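Local atomic coordinates of putative transcriptional regulator (Streptomyces coelicolor A3, PDB entry 2RA5), a protein that probably binds DNA as a GntR-family transcriptional regulator whose UTRA domain holds a small acidic ligand, here meso-tartaric acid. Residues Ile136-Leu141 and Thr169-Leu174; Arg215-Phe218 and Ala224-Phe227. All coordinates share one frame; numbering follows the deposited sequence.

Contact 1. Residues Ile136-Leu141 and Thr169-Leu174. With SRT (S,R meso-tartaric acid), chain B.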
loop_
_atom_site.group_PDB
_atom_site.type_symbol
_atom_site.label_atom_id
_atom_site.label_comp_id
_atom_site.label_asym_id
_atom_site.label_seq_id
_atom_site.Cartn_x
_atom_site.Cartn_y
_atom_site.Cartn_z
ATOM N N ILE A 136 5.291 -22.235 0.843
ATOM C CA ILE A 136 4.794 -22.098 2.204
ATOM C C ILE A 136 3.492 -21.297 2.239
ATOM O O ILE A 136 3.321 -20.314 1.513
ATOM C CB ILE A 136 5.843 -21.443 3.135
ATOM C CG1 ILE A 136 7.094 -22.317 3.209
ATOM C CG2 ILE A 136 5.278 -21.270 4.528
ATOM C CD1 ILE A 136 8.249 -21.656 3.895
ATOM N N GLU A 137 2.566 -21.739 3.075
ATOM C CA GLU A 137 1.359 -20.972 3.327
ATOM C C GLU A 137 1.131 -20.775 4.835
ATOM O O GLU A 137 1.179 -21.727 5.607
ATOM C CB GLU A 137 0.166 -21.636 2.645
ATOM C CG GLU A 137 0.311 -21.687 1.140
ATOM C CD GLU A 137 -0.931 -22.184 0.437
ATOM O OE1 GLU A 137 -0.806 -22.692 -0.700
ATOM O OE2 GLU A 137 -2.032 -22.078 1.014
ATOM N N ARG A 138 0.925 -19.526 5.248
ATOM C CA ARG A 138 0.660 -19.199 6.651
ATOM C C ARG A 138 -0.615 -18.375 6.821
ATOM O O ARG A 138 -0.928 -17.505 6.006
ATOM C CB ARG A 138 1.792 -18.395 7.298
ATOM C CG ARG A 138 3.137 -19.052 7.382
ATOM C CD ARG A 138 4.129 -18.205 6.592
ATOM N NE ARG A 138 4.936 -17.307 7.408
ATOM C CZ ARG A 138 5.569 -16.243 6.928
ATOM N NH1 ARG A 138 6.291 -15.467 7.729
ATOM N NH2 ARG A 138 5.463 -15.946 5.640
ATOM N N LEU A 139 -1.336 -18.650 7.900
ATOM C CA LEU A 139 -2.389 -17.758 8.361
ATOM C C LEU A 139 -1.842 -16.961 9.555
ATOM O O LEU A 139 -1.238 -17.528 10.468
ATOM C CB LEU A 139 -3.628 -18.560 8.743
ATOM C CG LEU A 139 -4.922 -17.826 9.100
ATOM C CD1 LEU A 139 -5.551 -17.155 7.889
ATOM C CD2 LEU A 139 -5.907 -18.802 9.727
ATOM N N ARG A 140 -1.998 -15.641 9.512
ATOM C CA ARG A 140 -1.631 -14.786 10.639
ATOM C C ARG A 140 -2.886 -14.365 11.366
ATOM O O ARG A 140 -3.832 -13.860 10.755
ATOM C CB ARG A 140 -0.898 -13.540 10.162
ATOM C CG ARG A 140 0.499 -13.816 9.712
ATOM C CD ARG A 140 1.516 -13.622 10.824
ATOM N NE ARG A 140 2.716 -13.014 10.250
ATOM C CZ ARG A 140 3.929 -13.554 10.270
ATOM N NH1 ARG A 140 4.136 -14.716 10.883
ATOM N NH2 ARG A 140 4.942 -12.915 9.694
ATOM N N LEU A 141 -2.917 -14.578 12.671
ATOM C CA LEU A 141 -4.078 -14.117 13.428
ATOM C C LEU A 141 -3.725 -13.110 14.515
ATOM O O LEU A 141 -2.637 -13.153 15.103
ATOM C CB LEU A 141 -4.874 -15.286 14.019
ATOM C CG LEU A 141 -5.126 -16.481 13.094
ATOM C CD1 LEU A 141 -3.913 -17.403 13.120
ATOM C CD2 LEU A 141 -6.392 -17.244 13.485
ATOM N N THR A 169 8.935 -17.581 14.579
ATOM C CA THR A 169 9.494 -16.325 14.075
ATOM C C THR A 169 9.126 -16.003 12.621
ATOM O O THR A 169 8.678 -16.867 11.864
ATOM C CB THR A 169 11.038 -16.296 14.235
ATOM O OG1 THR A 169 11.656 -17.150 13.262
ATOM C CG2 THR A 169 11.437 -16.768 15.625
ATOM N N GLY A 170 9.323 -14.743 12.242
ATOM C CA GLY A 170 9.093 -14.301 10.876
ATOM C C GLY A 170 10.002 -14.941 9.837
ATOM O O GLY A 170 11.103 -15.417 10.127
ATOM N N LEU A 171 9.537 -14.936 8.599
ATOM C CA LEU A 171 10.258 -15.591 7.513
ATOM C C LEU A 171 11.584 -14.902 7.209
ATOM O O LEU A 171 12.568 -15.568 6.890
ATOM C CB LEU A 171 9.373 -15.658 6.260
ATOM C CG LEU A 171 9.992 -16.211 4.976
ATOM C CD1 LEU A 171 10.486 -17.634 5.198
ATOM C CD2 LEU A 171 9.005 -16.148 3.811
ATOM N N TYR A 172 11.616 -13.573 7.319
ATOM C CA TYR A 172 12.853 -12.820 7.088
ATOM C C TYR A 172 13.932 -13.144 8.115
ATOM O O TYR A 172 15.104 -13.286 7.763
ATOM C CB TYR A 172 12.586 -11.317 7.093
ATOM C CG TYR A 172 12.149 -10.774 5.764
ATOM C CD1 TYR A 172 11.583 -11.609 4.793
ATOM C CD2 TYR A 172 12.283 -9.423 5.479
ATOM C CE1 TYR A 172 11.185 -11.108 3.568
ATOM C CE2 TYR A 172 11.889 -8.914 4.266
ATOM C CZ TYR A 172 11.338 -9.752 3.315
ATOM O OH TYR A 172 10.948 -9.205 2.115
ATOM N N ARG A 173 13.533 -13.238 9.385
ATOM C CA ARG A 173 14.460 -13.544 10.472
ATOM C C ARG A 173 15.084 -14.907 10.239
ATOM O O ARG A 173 16.297 -15.073 10.366
ATOM C CB ARG A 173 13.753 -13.501 11.837
ATOM C CG ARG A 173 14.616 -13.969 13.023
ATOM C CD ARG A 173 13.852 -13.872 14.351
ATOM N NE ARG A 173 14.358 -14.782 15.387
ATOM C CZ ARG A 173 14.799 -14.407 16.589
ATOM N NH1 ARG A 173 15.226 -15.321 17.450
ATOM N NH2 ARG A 173 14.807 -13.127 16.943
ATOM N N LEU A 174 14.250 -15.879 9.876
ATOM C CA LEU A 174 14.740 -17.226 9.585
ATOM C C LEU A 174 15.764 -17.213 8.461
ATOM O O LEU A 174 16.809 -17.855 8.554
ATOM C CB LEU A 174 13.589 -18.161 9.216
ATOM C CG LEU A 174 13.009 -18.965 10.378
ATOM C CD1 LEU A 174 11.807 -19.782 9.931
ATOM C CD2 LEU A 174 14.088 -19.862 10.944
HETATM O O1 SRT B . 6.699 -12.955 4.949
HETATM O O11 SRT B . 5.511 -11.144 5.455
HETATM C C1 SRT B . 6.256 -12.118 5.787
HETATM C C2 SRT B . 6.596 -12.307 7.254
HETATM O O2 SRT B . 7.494 -13.411 7.412
HETATM C C3 SRT B . 7.137 -11.014 7.899
HETATM O O3 SRT B . 6.981 -11.007 9.325
HETATM C C4 SRT B . 8.593 -10.828 7.607
HETATM O O4 SRT B . 9.466 -11.265 8.417
HETATM O O41 SRT B . 8.838 -10.227 6.540
#

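Contact 2. Residues Arg215-Phe218 and Ala224-Phe227. With SRT (S,R meso-tartaric acid), chain B.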
loop_
_atom_site.group_PDB
_atom_site.type_symbol
_atom_site.label_atom_id
_atom_site.label_comp_id
_atom_site.label_asym_id
_atom_site.label_seq_id
_atom_site.Cartn_x
_atom_site.Cartn_y
_atom_site.Cartn_z
ATOM N N ARG A 215 5.325 -9.343 -3.350
ATOM C CA ARG A 215 6.662 -8.876 -3.051
ATOM C C ARG A 215 7.724 -9.846 -3.575
ATOM O O ARG A 215 7.566 -11.063 -3.459
ATOM C CB ARG A 215 6.787 -8.691 -1.536
ATOM C CG ARG A 215 8.184 -8.447 -1.012
ATOM C CD ARG A 215 8.215 -8.611 0.496
ATOM N NE ARG A 215 7.906 -9.977 0.950
ATOM C CZ ARG A 215 7.521 -10.282 2.191
ATOM N NH1 ARG A 215 7.262 -11.544 2.530
ATOM N NH2 ARG A 215 7.387 -9.324 3.103
ATOM N N THR A 216 8.799 -9.319 -4.160
ATOM C CA THR A 216 9.972 -10.155 -4.412
ATOM C C THR A 216 11.161 -9.626 -3.646
ATOM O O THR A 216 11.500 -8.458 -3.755
ATOM C CB THR A 216 10.390 -10.216 -5.893
ATOM O OG1 THR A 216 9.261 -10.494 -6.719
ATOM C CG2 THR A 216 11.452 -11.315 -6.105
ATOM N N THR A 217 11.848 -10.507 -2.936
ATOM C CA THR A 217 13.009 -10.095 -2.159
ATOM C C THR A 217 14.326 -10.623 -2.743
ATOM O O THR A 217 14.451 -11.806 -3.042
ATOM C CB THR A 217 12.873 -10.565 -0.701
ATOM O OG1 THR A 217 11.601 -10.156 -0.189
ATOM C CG2 THR A 217 13.996 -9.989 0.164
ATOM N N PHE A 218 15.310 -9.739 -2.865
ATOM C CA PHE A 218 16.615 -10.088 -3.415
ATOM C C PHE A 218 17.745 -9.989 -2.398
ATOM O O PHE A 218 17.663 -9.221 -1.436
ATOM C CB PHE A 218 16.935 -9.193 -4.602
ATOM C CG PHE A 218 15.829 -9.106 -5.596
ATOM C CD1 PHE A 218 14.717 -8.297 -5.343
ATOM C CD2 PHE A 218 15.883 -9.833 -6.783
ATOM C CE1 PHE A 218 13.672 -8.215 -6.258
ATOM C CE2 PHE A 218 14.844 -9.750 -7.713
ATOM C CZ PHE A 218 13.743 -8.941 -7.459
ATOM N N ALA A 224 16.672 -13.227 -6.701
ATOM C CA ALA A 224 15.459 -13.388 -5.909
ATOM C C ALA A 224 15.685 -14.483 -4.892
ATOM O O ALA A 224 16.313 -15.496 -5.157
ATOM C CB ALA A 224 14.251 -13.697 -6.768
ATOM N N VAL A 225 15.163 -14.262 -3.705
ATOM C CA VAL A 225 15.459 -15.135 -2.602
ATOM C C VAL A 225 14.087 -15.591 -2.053
ATOM O O VAL A 225 13.955 -16.626 -1.393
ATOM C CB VAL A 225 16.424 -14.359 -1.616
ATOM C CG1 VAL A 225 15.717 -13.764 -0.406
ATOM C CG2 VAL A 225 17.604 -15.195 -1.231
ATOM N N GLU A 226 13.055 -14.835 -2.412
ATOM C CA GLU A 226 11.727 -15.040 -1.871
ATOM C C GLU A 226 10.703 -14.281 -2.720
ATOM O O GLU A 226 10.934 -13.144 -3.136
ATOM C CB GLU A 226 11.684 -14.562 -0.406
ATOM C CG GLU A 226 10.325 -14.708 0.279
ATOM C CD GLU A 226 9.381 -13.518 0.047
ATOM O OE1 GLU A 226 9.855 -12.383 -0.179
ATOM O OE2 GLU A 226 8.148 -13.710 0.105
ATOM N N PHE A 227 9.582 -14.934 -2.994
ATOM C CA PHE A 227 8.439 -14.298 -3.624
ATOM C C PHE A 227 7.187 -14.549 -2.788
ATOM O O PHE A 227 6.854 -15.687 -2.464
ATOM C CB PHE A 227 8.214 -14.872 -5.006
ATOM C CG PHE A 227 6.972 -14.350 -5.682
ATOM C CD1 PHE A 227 6.844 -12.998 -5.976
ATOM C CD2 PHE A 227 5.935 -15.207 -6.040
ATOM C CE1 PHE A 227 5.709 -12.501 -6.622
ATOM C CE2 PHE A 227 4.787 -14.715 -6.685
ATOM C CZ PHE A 227 4.680 -13.363 -6.979
HETATM O O1 SRT B . 6.699 -12.955 4.949
HETATM O O11 SRT B . 5.511 -11.144 5.455
HETATM C C1 SRT B . 6.256 -12.118 5.787
HETATM C C2 SRT B . 6.596 -12.307 7.254
HETATM O O2 SRT B . 7.494 -13.411 7.412
HETATM C C3 SRT B . 7.137 -11.014 7.899
HETATM O O3 SRT B . 6.981 -11.007 9.325
HETATM C C4 SRT B . 8.593 -10.828 7.607
HETATM O O4 SRT B . 9.466 -11.265 8.417
HETATM O O41 SRT B . 8.838 -10.227 6.540
#

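Contact 1. Residues Ile136-Leu141 and Thr169-Leu174
Arg138 and Leu171 meet around a single ligand oxygen, O2 of the meso-tartaric acid. The two side chains cross at about a right angle, and Arg138 NH1 lies 3.4 Å from Leu171 CB. Leu171 N donates to SRT O2 at 2.8 Å with an N-H...O angle of 156°. Arg138 NH1 reaches this oxygen along the guanidinium edge, although the modelled separation is too short to be trusted in detail. NH2 of the same group adds a weak, in-plane bond to carboxylate oxygen O1. In Arg140, two residues on, CG lies anti to the carbonyl carbon (chi1 -73°) and the chain bends at chi2 and chi3, which carries NH2 to within 2.8 Å of SRT O3, at the guanidinium edge. At the other end of the ligand, Tyr172 N makes a weak bond to SRT O4, while O41 rests 3.4 Å above the Tyr172 ring plane, displaced toward the rim. Gly170, the N-cap of helix 171-177, lies so close to O4 that the absence of a side chain probably matters. Leu174 N bonds back to Gly170 O in the first helical turn, at whose N-terminus the Leu171 and Tyr172 amides point at the acid, and the helix end may favour its negative charge. Arg138 is backed by Leu150 and Leu166, and Tyr172 OH is hydrogen-bonded to Thr217. With an alanine in place of Tyr172, O41 would probably lose the surface beneath it and Thr217 its hydroxyl partner. Strand arginines opposite a helix N-terminus, completed by Arg215, make an anion-binding site consistent with the effector pocket of a UTRA domain.

Contact 2. Residues Arg215-Phe218 and Ala224-Phe227
Thr217 faces two residues of the opposing strand at once, Val225 and Glu226, which makes this a classic beta bulge. Thr217 O takes a hydrogen bond from Val225 N at 2.6 Å, almost along the C=O axis, and a weak one from Glu226 N at 3.4 Å. The return bond, Thr217 N to Glu226 O, is nearly straight at 172°. Beyond the bulge the register has slipped by one residue, so that Phe218 pairs with Ala224 and their side chains diverge. These segments form the turn-proximal end of the antiparallel hairpin of strands 209-218 and 224-232, within the central sheet of the UTRA domain. On the face carrying Thr217 and Glu226, the glutamate leaves its backbone with CG anti to N (chi1 179°) and then bends at chi2, bringing its carboxylate to Thr217 and Arg215. Thr217 OG1, the partner of Tyr172 OH, donates to Glu226 OE1 at 2.8 Å. Arg215 NE and NH1 form a loose salt bridge with the two carboxylate oxygens through weak bonds; the guanidinium and carboxylate planes stand 76° apart. The bridge probably helps to position Arg215, whose NH1 donates to SRT O1 at 2.9 Å from its edge, making Glu226 a likely second-shell residue of the ligand pocket. On the opposite face, Thr216 OG1 meets the edge of the Phe227 ring, 3.6 Å from CD1, while Thr216 CG2 lies 3.7 Å from Ala224 CB. Helix 119-125 packs over this side through Ala124 and Leu125.

How the contacts relate
Both contacts are buried and border the same ligand, contact 1 supplying most of its surrounding residues and contact 2 only Arg215. They involve one six-stranded sheet differently: 136-141 belongs to a strand on one side of strand 145-154 and faces a helix across the tartrate, whereas 215-218 and 224-227 are neighbouring strands beyond its other side. Contact 1 meets largely through the bound acid, with little direct burial, while contact 2 joins backbone to backbone and adds the Arg215-Glu226 salt bridge. Side chains link them directly: besides the pairing of Tyr172 OH with Thr217 OG1, Tyr172 OH packs on Arg215 CD and Leu171 CD2 on Glu226 CG.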